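Local coordinates for Myo-inositol phosphohydrolase (Mitsuokella multacida, PDB 4WU3), which probably removes phosphate groups from myo-inositol phosphates such as phytate, as PTP-like phytases do, and here holds inositol-(1,3,4,5)-tetrakisphosphate, at residues 365-370 with 571-576; 440-445 with 511-516; 551-556 with 601-606; 579-584 with 594-599. The protein carries 2 engineered substitutions. One frame throughout, in Å; residues are numbered along the deposited sequence.

Interaction 1: 365-370 with 571-576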
# COMPACT_ATOMS: atom_id res chain seq x y z
N THR A 365 -43.97 -18.97 -12.91
CA THR A 365 -44.75 -18.82 -11.68
C THR A 365 -43.87 -18.55 -10.47
O THR A 365 -44.37 -18.45 -9.35
CB THR A 365 -45.56 -20.09 -11.40
OG1 THR A 365 -44.66 -21.19 -11.26
CG2 THR A 365 -46.53 -20.37 -12.53
N ASP A 366 -42.56 -18.43 -10.69
CA ASP A 366 -41.61 -18.22 -9.61
C ASP A 366 -41.06 -16.79 -9.59
O ASP A 366 -39.87 -16.58 -9.32
CB ASP A 366 -40.46 -19.22 -9.72
CG ASP A 366 -39.72 -19.13 -11.06
OD1 ASP A 366 -40.28 -19.55 -12.09
OD2 ASP A 366 -38.58 -18.66 -11.07
N VAL A 367 -41.93 -15.82 -9.85
CA VAL A 367 -41.54 -14.41 -9.88
C VAL A 367 -40.90 -13.96 -8.57
O VAL A 367 -41.43 -14.21 -7.48
CB VAL A 367 -42.76 -13.50 -10.17
CG1 VAL A 367 -42.37 -12.03 -10.06
CG2 VAL A 367 -43.34 -13.79 -11.54
N ASN A 368 -39.74 -13.32 -8.67
CA ASN A 368 -39.07 -12.71 -7.53
C ASN A 368 -38.89 -11.22 -7.79
O ASN A 368 -37.99 -10.83 -8.52
CB ASN A 368 -37.71 -13.37 -7.29
CG ASN A 368 -37.03 -12.86 -6.02
OD1 ASN A 368 -37.43 -11.86 -5.43
ND2 ASN A 368 -35.98 -13.56 -5.61
N VAL A 369 -39.76 -10.41 -7.20
CA VAL A 369 -39.78 -8.97 -7.47
C VAL A 369 -38.44 -8.33 -7.13
O VAL A 369 -38.08 -7.31 -7.71
CB VAL A 369 -40.89 -8.25 -6.68
CG1 VAL A 369 -40.83 -6.75 -6.91
CG2 VAL A 369 -42.25 -8.79 -7.09
N LYS A 370 -37.70 -8.93 -6.21
CA LYS A 370 -36.43 -8.35 -5.80
C LYS A 370 -35.33 -8.53 -6.85
O LYS A 370 -34.31 -7.86 -6.79
CB LYS A 370 -36.00 -8.91 -4.44
CG LYS A 370 -36.84 -8.33 -3.31
CD LYS A 370 -36.42 -8.85 -1.96
CE LYS A 370 -36.92 -10.26 -1.74
NZ LYS A 370 -36.55 -10.77 -0.39
N GLN A 571 -40.03 -10.43 -21.09
CA GLN A 571 -38.80 -11.20 -21.31
C GLN A 571 -38.34 -11.88 -20.00
O GLN A 571 -37.80 -13.00 -20.03
CB GLN A 571 -37.68 -10.34 -21.91
CG GLN A 571 -37.94 -9.87 -23.34
CD GLN A 571 -38.30 -11.01 -24.28
OE1 GLN A 571 -37.81 -12.13 -24.15
NE2 GLN A 571 -39.16 -10.71 -25.23
N TYR A 572 -38.56 -11.22 -18.87
CA TYR A 572 -38.29 -11.82 -17.57
C TYR A 572 -39.28 -12.94 -17.32
O TYR A 572 -38.89 -14.07 -16.98
CB TYR A 572 -38.36 -10.79 -16.44
CG TYR A 572 -38.34 -11.41 -15.05
CD1 TYR A 572 -37.16 -11.85 -14.50
CD2 TYR A 572 -39.50 -11.57 -14.32
CE1 TYR A 572 -37.12 -12.44 -13.25
CE2 TYR A 572 -39.48 -12.14 -13.06
CZ TYR A 572 -38.28 -12.58 -12.53
OH TYR A 572 -38.23 -13.16 -11.27
N LEU A 573 -40.56 -12.64 -17.50
CA LEU A 573 -41.61 -13.60 -17.20
C LEU A 573 -41.46 -14.85 -18.04
O LEU A 573 -41.78 -15.94 -17.60
CB LEU A 573 -42.99 -12.98 -17.39
CG LEU A 573 -43.31 -11.95 -16.31
CD1 LEU A 573 -44.60 -11.22 -16.62
CD2 LEU A 573 -43.39 -12.61 -14.94
N LEU A 574 -40.96 -14.69 -19.26
CA LEU A 574 -40.85 -15.84 -20.16
C LEU A 574 -39.66 -16.71 -19.82
O LEU A 574 -39.51 -17.79 -20.39
CB LEU A 574 -40.77 -15.38 -21.61
CG LEU A 574 -42.10 -14.83 -22.12
CD1 LEU A 574 -41.92 -13.95 -23.34
CD2 LEU A 574 -43.04 -15.99 -22.42
N GLY A 575 -38.81 -16.26 -18.89
CA GLY A 575 -37.69 -17.06 -18.41
C GLY A 575 -36.30 -16.45 -18.52
O GLY A 575 -35.31 -17.10 -18.17
N GLY A 576 -36.22 -15.20 -19.00
CA GLY A 576 -34.97 -14.46 -18.99
C GLY A 576 -34.74 -13.89 -17.60
O GLY A 576 -35.48 -14.18 -16.66
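The ring of Tyr572 turns its rim toward the loop 365-370, with Val367 CG1 and the backbone N of Asn368 both near its plane, and the guanidinium of Arg364 makes a cation-pi contact with the same ring. Tyr572 sits in the last turn of helix 564-573, which closes in a Schellman motif. Gly576 N returns to Gln571 O (2.9 Å), and Gly575 N to Tyr572 O. Gly575 has positive phi (124°), where a side chain would press on the preceding carbonyl oxygen, so glycine fits naturally.

With its CG anti to the backbone N (chi1 169°), Tyr572 reaches out from the helix and brings its hydroxyl to the loop. Asn368 N donates to Tyr572 OH over 3.0 Å in an almost straight bond (173°). A phenol suits this place because its ring packs on carbon while its tip anchors a loop amide.

Apolar contact flanks the bond. Val367 splits its branches, CG1 going to Tyr572 CE2 (4.2 Å) and CG2 to Leu573 CD2 (3.6 Å), so one beta-branched residue covers two helix side chains. Arg364 ties the two segments further: it forms a salt bridge with Asp366 OD2 and also bonds to Tyr572 O.

Beyond the contact the loop folds into an Asx turn, in which Lys370 N bonds to Asn368 OD1 at 3.0 Å from above the carbonyl plane.

Interaction 2: 440-445 with 511-516. With 4IP (inositol-(1,3,4,5)-tetrakisphosphate), chain F.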
# COMPACT_ATOMS: atom_id res chain seq x y z
N ARG A 440 -13.69 -14.62 -14.25
CA ARG A 440 -14.90 -13.90 -14.69
C ARG A 440 -15.46 -14.33 -16.05
O ARG A 440 -16.27 -13.62 -16.65
CB ARG A 440 -14.65 -12.39 -14.71
CG ARG A 440 -14.65 -11.75 -13.34
CD ARG A 440 -14.37 -10.26 -13.46
NE ARG A 440 -14.09 -9.66 -12.16
CZ ARG A 440 -13.90 -8.36 -11.97
NH1 ARG A 440 -13.96 -7.51 -12.99
NH2 ARG A 440 -13.67 -7.91 -10.74
N ASP A 441 -15.06 -15.50 -16.52
CA ASP A 441 -15.41 -15.96 -17.87
C ASP A 441 -14.97 -14.96 -18.97
O ASP A 441 -15.65 -14.81 -19.99
CB ASP A 441 -16.91 -16.25 -17.97
CG ASP A 441 -17.26 -17.10 -19.20
OD1 ASP A 441 -16.36 -17.79 -19.71
OD2 ASP A 441 -18.42 -17.05 -19.67
N TRP A 442 -13.84 -14.31 -18.78
CA TRP A 442 -13.35 -13.32 -19.74
C TRP A 442 -12.14 -13.83 -20.53
O TRP A 442 -11.21 -13.08 -20.85
CB TRP A 442 -13.00 -12.00 -19.04
CG TRP A 442 -14.19 -11.21 -18.60
CD1 TRP A 442 -15.50 -11.50 -18.86
CD2 TRP A 442 -14.19 -9.99 -17.85
NE1 TRP A 442 -16.32 -10.55 -18.30
CE2 TRP A 442 -15.54 -9.61 -17.68
CE3 TRP A 442 -13.19 -9.20 -17.29
CZ2 TRP A 442 -15.91 -8.46 -16.98
CZ3 TRP A 442 -13.55 -8.06 -16.60
CH2 TRP A 442 -14.90 -7.70 -16.45
N GLY A 443 -12.18 -15.11 -20.87
CA GLY A 443 -11.11 -15.74 -21.65
C GLY A 443 -10.72 -15.02 -22.93
O GLY A 443 -9.57 -15.11 -23.35
N ASN A 444 -11.66 -14.33 -23.56
CA ASN A 444 -11.38 -13.65 -24.83
C ASN A 444 -11.63 -12.15 -24.76
O ASN A 444 -11.94 -11.51 -25.78
CB ASN A 444 -12.21 -14.26 -25.95
CG ASN A 444 -11.68 -15.60 -26.38
OD1 ASN A 444 -10.48 -15.86 -26.29
ND2 ASN A 444 -12.57 -16.49 -26.82
N LEU A 445 -11.47 -11.58 -23.57
CA LEU A 445 -11.62 -10.15 -23.39
C LEU A 445 -10.66 -9.38 -24.29
O LEU A 445 -9.46 -9.66 -24.33
CB LEU A 445 -11.38 -9.77 -21.93
CG LEU A 445 -11.66 -8.31 -21.60
CD1 LEU A 445 -13.15 -8.02 -21.60
CD2 LEU A 445 -11.04 -7.93 -20.26
N ASP A 511 -19.08 -11.73 -21.50
CA ASP A 511 -19.95 -12.17 -20.42
C ASP A 511 -20.04 -11.11 -19.31
O ASP A 511 -19.07 -10.40 -19.03
CB ASP A 511 -19.44 -13.49 -19.86
CG ASP A 511 -20.43 -14.16 -18.94
OD1 ASP A 511 -21.55 -13.64 -18.76
OD2 ASP A 511 -20.07 -15.21 -18.39
N HIS A 512 -21.22 -11.02 -18.70
CA HIS A 512 -21.51 -10.13 -17.57
C HIS A 512 -21.77 -8.67 -17.93
O HIS A 512 -22.21 -7.91 -17.08
CB HIS A 512 -20.41 -10.19 -16.50
CG HIS A 512 -20.07 -11.58 -16.07
ND1 HIS A 512 -20.91 -12.36 -15.31
CD2 HIS A 512 -18.96 -12.33 -16.29
CE1 HIS A 512 -20.35 -13.53 -15.09
NE2 HIS A 512 -19.16 -13.54 -15.67
N ILE A 513 -21.47 -8.25 -19.16
CA ILE A 513 -21.50 -6.82 -19.48
C ILE A 513 -22.47 -6.47 -20.59
O ILE A 513 -22.88 -7.31 -21.39
CB ILE A 513 -20.10 -6.25 -19.81
CG1 ILE A 513 -19.69 -6.56 -21.25
CG2 ILE A 513 -19.04 -6.80 -18.87
CD1 ILE A 513 -18.38 -5.88 -21.64
N TRP A 514 -22.86 -5.20 -20.61
CA TRP A 514 -23.77 -4.71 -21.62
C TRP A 514 -23.10 -4.89 -22.99
O TRP A 514 -21.96 -4.49 -23.17
CB TRP A 514 -24.10 -3.25 -21.36
CG TRP A 514 -24.89 -2.64 -22.45
CD1 TRP A 514 -24.45 -1.75 -23.37
CD2 TRP A 514 -26.27 -2.90 -22.75
NE1 TRP A 514 -25.47 -1.42 -24.23
CE2 TRP A 514 -26.60 -2.12 -23.88
CE3 TRP A 514 -27.26 -3.70 -22.18
CZ2 TRP A 514 -27.86 -2.12 -24.45
CZ3 TRP A 514 -28.51 -3.71 -22.74
CH2 TRP A 514 -28.81 -2.92 -23.87
N PRO A 515 -23.80 -5.52 -23.94
CA PRO A 515 -23.20 -5.71 -25.25
C PRO A 515 -22.61 -4.41 -25.82
O PRO A 515 -23.21 -3.36 -25.71
CB PRO A 515 -24.38 -6.19 -26.10
CG PRO A 515 -25.28 -6.87 -25.13
CD PRO A 515 -25.16 -6.07 -23.86
N SER A 516 -21.42 -4.50 -26.41
CA SER A 516 -20.77 -3.31 -26.95
C SER A 516 -21.56 -2.72 -28.11
O SER A 516 -22.35 -3.41 -28.76
CB SER A 516 -19.35 -3.64 -27.40
OG SER A 516 -19.36 -4.37 -28.61
C1 4IP F . -24.56 -15.08 -17.25
O1 4IP F . -25.52 -15.30 -18.28
C2 4IP F . -23.79 -16.36 -16.96
O2 4IP F . -24.70 -17.40 -16.64
C3 4IP F . -22.84 -16.19 -15.78
O3 4IP F . -22.17 -17.43 -15.53
C4 4IP F . -23.57 -15.73 -14.53
O4 4IP F . -22.62 -15.50 -13.49
C5 4IP F . -24.35 -14.45 -14.81
O5 4IP F . -25.08 -14.04 -13.65
C6 4IP F . -25.30 -14.61 -16.00
O6 4IP F . -25.97 -13.39 -16.27
P1 4IP F . -25.16 -15.25 -19.84
O1P 4IP F . -24.91 -13.79 -20.12
O2P 4IP F . -26.39 -15.83 -20.49
O3P 4IP F . -23.94 -16.14 -19.98
P3 4IP F . -20.56 -17.49 -15.53
O4P 4IP F . -20.14 -16.25 -14.77
O5P 4IP F . -20.19 -17.49 -17.00
O6P 4IP F . -20.23 -18.77 -14.81
P4 4IP F . -22.77 -16.15 -12.01
O7P 4IP F . -23.04 -17.61 -12.26
O8P 4IP F . -21.42 -15.88 -11.39
O9P 4IP F . -23.92 -15.38 -11.40
P5 4IP F . -25.23 -12.47 -13.30
OPF 4IP F . -23.97 -11.81 -13.86
OPG 4IP F . -25.31 -12.47 -11.79
OPH 4IP F . -26.50 -12.05 -14.00
O HOH W 1 -16.86 -13.71 -22.25
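Asp441 and Asp511 meet at the ligand: Asp441 OD2 lies 2.8 Å from Asp511 OD2, and their carboxylate planes stand nearly perpendicular (88°). Asp511 OD2 is in turn 2.7 Å from O5P of the inositol phosphate's 3-phosphate, so the two acids and the phosphate crowd together. Asp511 carries CG opposite its backbone N (chi1 -168°), sending the carboxylate toward both partners. His512 approaches another phosphate, its ND1 giving a straight but weak hydrogen bond to OPF of the 5-phosphate (3.4 Å). All three residues line a pocket that also includes Ser540 to Arg546, the P-loop of the PTP-like phosphatase fold; Arg546 makes a long, weak ion pair with Asp511 OD1.

The second shell sets these groups in place. Trp442 NE1 donates to Asp511 O (2.8 Å, 160°) with the oxygen near the indole plane, pinning the main chain between Asp511 and His512. Tryptophan suits the task, combining one N-H with a broad surface: CZ2 touches Ile513 CG2 (4.0 Å), while Arg440 CB and Leu445 CD1 cover opposite faces toward the rim. A water adds a second bridge, donating to Asp441 O (2.8 Å) and accepting from Asp511 N (3.1 Å). His512 is also met edge-to-face by Trp591. The far end of Arg440 leaves the site for a salt bridge with Asp287 of the second subunit.

In the fold, 440-445 follows strand 432-438 and contains the type I turn Trp442 to Leu445, whereas 511-516 connects strand 503-509 to helix 517-529, which Ser516 N-caps, and Trp514 packs against helices 545-558 and 593-613.

Interaction 3: 551-556 with 601-606; sequences MAMYDM and HMIEKF
Met553 lies across Phe606 over most of its length, its chain crossing the ring at about a right angle. CB begins above the rim, 3.5 Å from Phe606 CE2. Next, CG stands over the face in a CH-pi contact, 3.7 Å from the ring centroid, and also brushes Ile603 CD1. SD follows almost exactly on the ring normal (7° off it), 3.9 Å from the centroid, a Met-aromatic contact in which the polarisable sulfur covers the pi cloud. The bend at chi3 lifts the terminal CE straight off the face, away from the ring and toward Pro515. Placing CG anti to the carbonyl carbon (chi1 -80°) starts the chain on this path, and the unbranched, flexible thioether of methionine lets CB, CG and SD all lie over one ring.

These residues join two helices of the PTP-like fold, 545-558, which rises from the phosphate-binding P-loop, and the long 593-613. The short segments run nearly parallel, crossing at -19° with axes 10.9 Å apart, a separation that large side chains fill.

Met556, one turn after Ala552, meets the same phenylalanine differently: its SD lies in the ring plane at the edge, 3.9 Å from Phe606 CD2. Its CE goes on to Ile603 CD1, a tight 3.4 Å pair. Phe606 is turned to the opposite helix with CG anti to its own backbone N, while Trp622 meets it edge-to-face and Ile520 of helix 517-529 touches it as well.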
# COMPACT_ATOMS: atom_id res chain seq x y z
N MET A 551 -32.57 -10.54 -26.62
CA MET A 551 -34.00 -10.79 -26.84
C MET A 551 -34.85 -9.53 -26.61
O MET A 551 -35.77 -9.24 -27.37
CB MET A 551 -34.50 -11.94 -25.97
CG MET A 551 -33.94 -13.30 -26.36
SD MET A 551 -34.25 -14.59 -25.14
CE MET A 551 -35.96 -14.95 -25.52
N ALA A 552 -34.53 -8.78 -25.56
CA ALA A 552 -35.24 -7.55 -25.23
C ALA A 552 -35.02 -6.48 -26.30
O ALA A 552 -35.93 -5.71 -26.62
CB ALA A 552 -34.80 -7.04 -23.87
N MET A 553 -33.81 -6.41 -26.86
CA MET A 553 -33.52 -5.43 -27.90
C MET A 553 -34.27 -5.74 -29.20
O MET A 553 -34.78 -4.84 -29.87
CB MET A 553 -32.02 -5.37 -28.18
CG MET A 553 -31.25 -4.55 -27.16
SD MET A 553 -29.53 -4.37 -27.62
CE MET A 553 -28.77 -5.78 -26.80
N TYR A 554 -34.32 -7.02 -29.56
CA TYR A 554 -35.05 -7.44 -30.74
C TYR A 554 -36.56 -7.25 -30.54
O TYR A 554 -37.24 -6.73 -31.42
CB TYR A 554 -34.73 -8.91 -31.04
CG TYR A 554 -35.31 -9.42 -32.33
CD1 TYR A 554 -35.13 -8.74 -33.52
CD2 TYR A 554 -36.02 -10.61 -32.36
CE1 TYR A 554 -35.66 -9.22 -34.71
CE2 TYR A 554 -36.55 -11.10 -33.54
CZ TYR A 554 -36.36 -10.40 -34.71
OH TYR A 554 -36.90 -10.88 -35.89
N ASP A 555 -37.08 -7.66 -29.38
CA ASP A 555 -38.48 -7.44 -29.05
C ASP A 555 -38.84 -5.96 -29.27
O ASP A 555 -39.81 -5.66 -29.98
CB ASP A 555 -38.74 -7.85 -27.61
CG ASP A 555 -40.24 -8.05 -27.29
OD1 ASP A 555 -41.10 -7.77 -28.16
OD2 ASP A 555 -40.55 -8.50 -26.16
N MET A 556 -38.06 -5.06 -28.69
CA MET A 556 -38.31 -3.62 -28.79
C MET A 556 -38.33 -3.19 -30.24
O MET A 556 -39.20 -2.42 -30.66
CB MET A 556 -37.20 -2.80 -28.12
CG MET A 556 -37.29 -2.71 -26.62
SD MET A 556 -35.85 -1.84 -25.97
CE MET A 556 -35.55 -2.83 -24.52
N HIS A 601 -28.95 1.34 -17.37
CA HIS A 601 -28.88 2.64 -18.02
C HIS A 601 -29.00 2.48 -19.54
O HIS A 601 -29.81 3.16 -20.18
CB HIS A 601 -27.55 3.29 -17.68
CG HIS A 601 -27.45 4.73 -18.06
ND1 HIS A 601 -26.58 5.20 -19.01
CD2 HIS A 601 -28.10 5.82 -17.59
CE1 HIS A 601 -26.70 6.51 -19.12
NE2 HIS A 601 -27.62 6.91 -18.27
N MET A 602 -28.19 1.58 -20.10
CA MET A 602 -28.07 1.47 -21.55
C MET A 602 -29.29 0.83 -22.20
O MET A 602 -29.57 1.12 -23.37
CB MET A 602 -26.81 0.69 -21.93
CG MET A 602 -25.50 1.40 -21.59
SD MET A 602 -25.32 3.03 -22.34
CE MET A 602 -25.06 2.61 -24.05
N ILE A 603 -30.02 -0.04 -21.49
CA ILE A 603 -31.21 -0.65 -22.09
C ILE A 603 -32.30 0.40 -22.28
O ILE A 603 -33.06 0.33 -23.25
CB ILE A 603 -31.74 -1.84 -21.27
CG1 ILE A 603 -32.83 -2.60 -22.06
CG2 ILE A 603 -32.31 -1.38 -19.94
CD1 ILE A 603 -32.36 -3.17 -23.38
N GLU A 604 -32.38 1.37 -21.38
CA GLU A 604 -33.25 2.53 -21.56
C GLU A 604 -32.83 3.36 -22.75
O GLU A 604 -33.68 3.82 -23.53
CB GLU A 604 -33.23 3.44 -20.35
CG GLU A 604 -34.02 2.92 -19.17
CD GLU A 604 -34.10 3.93 -18.04
OE1 GLU A 604 -33.26 4.86 -18.00
OE2 GLU A 604 -35.00 3.78 -17.19
N LYS A 605 -31.53 3.61 -22.88
CA LYS A 605 -31.04 4.35 -24.02
C LYS A 605 -31.47 3.64 -25.29
O LYS A 605 -32.03 4.25 -26.21
CB LYS A 605 -29.53 4.54 -23.97
CG LYS A 605 -29.12 5.64 -22.99
CD LYS A 605 -27.70 6.14 -23.24
CE LYS A 605 -27.44 7.41 -22.43
NZ LYS A 605 -26.06 7.93 -22.59
N PHE A 606 -31.26 2.33 -25.34
CA PHE A 606 -31.57 1.60 -26.55
C PHE A 606 -33.06 1.68 -26.87
O PHE A 606 -33.44 1.73 -28.03
CB PHE A 606 -31.14 0.14 -26.44
CG PHE A 606 -31.35 -0.62 -27.70
CD1 PHE A 606 -30.41 -0.59 -28.70
CD2 PHE A 606 -32.53 -1.33 -27.91
CE1 PHE A 606 -30.61 -1.28 -29.87
CE2 PHE A 606 -32.74 -2.02 -29.08
CZ PHE A 606 -31.77 -2.00 -30.06

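Interaction 4: 579-584 with 594-599; sequences VAYEIA and DYYHQK. With 4IP (inositol-(1,3,4,5)-tetrakisphosphate), chain F.
Tyr581 and Tyr596 form a T-shaped pair that packs the loop 579-584 on helix 593-613, beside the inositol phosphate pocket of this PTP-like phosphatase. The edge of Tyr581 points at the face of Tyr596, with the planes at 84° and centroids 5.0 Å apart; Tyr581 CD2 lies above the centre of that face. Tyr596 CG lies anti to its carbonyl carbon, beside the backbone N, which swings the ring toward the loop.

Among apolar contacts, Ile583 braces the same ring. Its CG1 comes within 3.6 Å of Tyr596 CD2, and CD1 reaches the ring edge in plane. Tyrosine from the loop and isoleucine two residues later thus hold the ring in its setting.

Main-chain carbonyls of the loop also pack closely on side-chain CB atoms of the helix: Val579 O lies 3.6 Å from Lys599 CB, and Tyr581 O 3.3 Å from Tyr596 CB. The extended chain of Lys599 carries NZ away toward His512 O.

Toward the ligand, Tyr596 directs its hydroxyl to the 5-phosphate, with OPG near the ring plane. The modelled approach is too short to define a bond, so its exact geometry is doubtful, although the residue does line the pocket.

The polar contact faces helix 149-161, whose Glu158 takes the NE2 of His597. Glu582 and His597 run alongside each other, and the imidazole thus uses both nitrogens. Its ND1 donates to Glu582 OE2 at 2.9 Å (150°), meeting the oxygen on its syn side, 25° out of the carboxylate plane.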
# COMPACT_ATOMS: atom_id res chain seq x y z
N VAL A 579 -33.35 -7.24 -17.42
CA VAL A 579 -32.17 -6.59 -17.96
C VAL A 579 -31.75 -5.38 -17.14
O VAL A 579 -30.58 -5.03 -17.12
CB VAL A 579 -32.37 -6.13 -19.42
CG1 VAL A 579 -31.11 -5.43 -19.93
CG2 VAL A 579 -32.73 -7.30 -20.31
N ALA A 580 -32.71 -4.74 -16.48
CA ALA A 580 -32.44 -3.48 -15.77
C ALA A 580 -32.26 -3.69 -14.28
O ALA A 580 -32.36 -2.75 -13.49
CB ALA A 580 -33.53 -2.44 -16.04
N TYR A 581 -31.96 -4.93 -13.89
CA TYR A 581 -31.65 -5.23 -12.50
C TYR A 581 -30.46 -4.40 -12.02
O TYR A 581 -29.46 -4.25 -12.73
CB TYR A 581 -31.34 -6.72 -12.33
CG TYR A 581 -30.86 -7.10 -10.94
CD1 TYR A 581 -31.74 -7.18 -9.87
CD2 TYR A 581 -29.51 -7.35 -10.70
CE1 TYR A 581 -31.29 -7.51 -8.60
CE2 TYR A 581 -29.06 -7.69 -9.44
CZ TYR A 581 -29.95 -7.77 -8.39
OH TYR A 581 -29.48 -8.10 -7.15
N GLU A 582 -30.59 -3.86 -10.82
CA GLU A 582 -29.47 -3.21 -10.16
C GLU A 582 -29.39 -3.73 -8.74
O GLU A 582 -30.42 -4.08 -8.15
CB GLU A 582 -29.62 -1.68 -10.15
CG GLU A 582 -29.91 -1.08 -11.51
CD GLU A 582 -29.50 0.37 -11.59
OE1 GLU A 582 -30.36 1.23 -11.87
OE2 GLU A 582 -28.31 0.66 -11.39
N ILE A 583 -28.18 -3.80 -8.21
CA ILE A 583 -27.97 -4.22 -6.84
C ILE A 583 -28.31 -3.07 -5.92
O ILE A 583 -27.74 -1.99 -6.02
CB ILE A 583 -26.52 -4.64 -6.60
CG1 ILE A 583 -26.19 -5.86 -7.46
CG2 ILE A 583 -26.29 -4.94 -5.12
CD1 ILE A 583 -24.76 -6.32 -7.34
N ALA A 584 -29.26 -3.31 -5.03
CA ALA A 584 -29.75 -2.28 -4.12
C ALA A 584 -28.62 -1.59 -3.35
O ALA A 584 -28.39 -0.38 -3.51
CB ALA A 584 -30.77 -2.89 -3.16
N ASP A 594 -21.48 -2.19 -10.84
CA ASP A 594 -21.32 -1.19 -11.89
C ASP A 594 -21.80 -1.68 -13.25
O ASP A 594 -22.26 -0.89 -14.07
CB ASP A 594 -19.85 -0.76 -12.00
CG ASP A 594 -19.36 0.00 -10.77
OD1 ASP A 594 -20.19 0.62 -10.07
OD2 ASP A 594 -18.13 -0.01 -10.51
N TYR A 595 -21.65 -2.99 -13.50
CA TYR A 595 -22.02 -3.57 -14.81
C TYR A 595 -23.53 -3.78 -14.95
O TYR A 595 -24.08 -3.59 -16.04
CB TYR A 595 -21.23 -4.85 -15.09
CG TYR A 595 -19.74 -4.60 -15.16
CD1 TYR A 595 -19.14 -4.10 -16.31
CD2 TYR A 595 -18.94 -4.82 -14.05
CE1 TYR A 595 -17.78 -3.85 -16.36
CE2 TYR A 595 -17.58 -4.57 -14.09
CZ TYR A 595 -17.00 -4.09 -15.24
OH TYR A 595 -15.64 -3.84 -15.24
N TYR A 596 -24.19 -4.17 -13.86
CA TYR A 596 -25.66 -4.15 -13.81
C TYR A 596 -26.19 -2.74 -14.01
O TYR A 596 -27.16 -2.52 -14.72
CB TYR A 596 -26.16 -4.64 -12.46
CG TYR A 596 -26.03 -6.13 -12.22
CD1 TYR A 596 -26.34 -7.05 -13.21
CD2 TYR A 596 -25.67 -6.61 -10.97
CE1 TYR A 596 -26.24 -8.41 -12.97
CE2 TYR A 596 -25.57 -7.98 -10.72
CZ TYR A 596 -25.85 -8.87 -11.73
OH TYR A 596 -25.77 -10.23 -11.48
N HIS A 597 -25.54 -1.77 -13.37
CA HIS A 597 -25.99 -0.39 -13.48
C HIS A 597 -25.88 0.08 -14.92
O HIS A 597 -26.77 0.76 -15.44
CB HIS A 597 -25.17 0.53 -12.59
CG HIS A 597 -25.37 1.98 -12.90
ND1 HIS A 597 -26.51 2.66 -12.55
CD2 HIS A 597 -24.59 2.86 -13.57
CE1 HIS A 597 -26.42 3.92 -12.96
NE2 HIS A 597 -25.27 4.06 -13.59
N GLN A 598 -24.78 -0.26 -15.55
CA GLN A 598 -24.55 0.11 -16.93
C GLN A 598 -25.63 -0.53 -17.82
O GLN A 598 -26.11 0.09 -18.77
CB GLN A 598 -23.14 -0.32 -17.33
CG GLN A 598 -22.77 -0.15 -18.79
CD GLN A 598 -21.28 -0.32 -18.99
OE1 GLN A 598 -20.69 -1.32 -18.57
NE2 GLN A 598 -20.66 0.66 -19.64
N LYS A 599 -26.04 -1.75 -17.50
CA LYS A 599 -27.09 -2.38 -18.29
C LYS A 599 -28.42 -1.67 -18.09
O LYS A 599 -29.15 -1.42 -19.05
CB LYS A 599 -27.25 -3.86 -17.92
CG LYS A 599 -26.15 -4.76 -18.45
CD LYS A 599 -26.42 -6.18 -17.98
CE LYS A 599 -25.38 -7.16 -18.47
NZ LYS A 599 -25.60 -8.46 -17.78
C1 4IP F . -24.56 -15.08 -17.25
O1 4IP F . -25.52 -15.30 -18.28
C2 4IP F . -23.79 -16.36 -16.96
O2 4IP F . -24.70 -17.40 -16.64
C3 4IP F . -22.84 -16.19 -15.78
O3 4IP F . -22.17 -17.43 -15.53
C4 4IP F . -23.57 -15.73 -14.53
O4 4IP F . -22.62 -15.50 -13.49
C5 4IP F . -24.35 -14.45 -14.81
O5 4IP F . -25.08 -14.04 -13.65
C6 4IP F . -25.30 -14.61 -16.00
O6 4IP F . -25.97 -13.39 -16.27
P1 4IP F . -25.16 -15.25 -19.84
O1P 4IP F . -24.91 -13.79 -20.12
O2P 4IP F . -26.39 -15.83 -20.49
O3P 4IP F . -23.94 -16.14 -19.98
P3 4IP F . -20.56 -17.49 -15.53
O4P 4IP F . -20.14 -16.25 -14.77
O5P 4IP F . -20.19 -17.49 -17.00
O6P 4IP F . -20.23 -18.77 -14.81
P4 4IP F . -22.77 -16.15 -12.01
O7P 4IP F . -23.04 -17.61 -12.26
O8P 4IP F . -21.42 -15.88 -11.39
O9P 4IP F . -23.92 -15.38 -11.40
P5 4IP F . -25.23 -12.47 -13.30
OPF 4IP F . -23.97 -11.81 -13.86
OPG 4IP F . -25.31 -12.47 -11.79
OPH 4IP F . -26.50 -12.05 -14.00

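Interactions 2 and 4 both touch the inositol phosphate, from acids and a histidine on two loops in interaction 2, and from Tyr596 on helix 593-613 in interaction 4; their centres are 15 Å apart, and Lys599 and Tyr595 pack on His512 and Ile513. Interactions 1 and 3 stand further back, the side chains of Tyr572 and Met553 each about 11 Å from the ligand. Helix 593-613 serves both 3 and 4, whose centres are 13 Å apart, and Val579 packs on Ile603 and Ala552. Gln571 NE2, probably hydrogen-bonded to Asp555 OD2 (2.8 Å), connects 1 with 3. Trp514 links 2 to 3 through Met602, Ile603 and Met553.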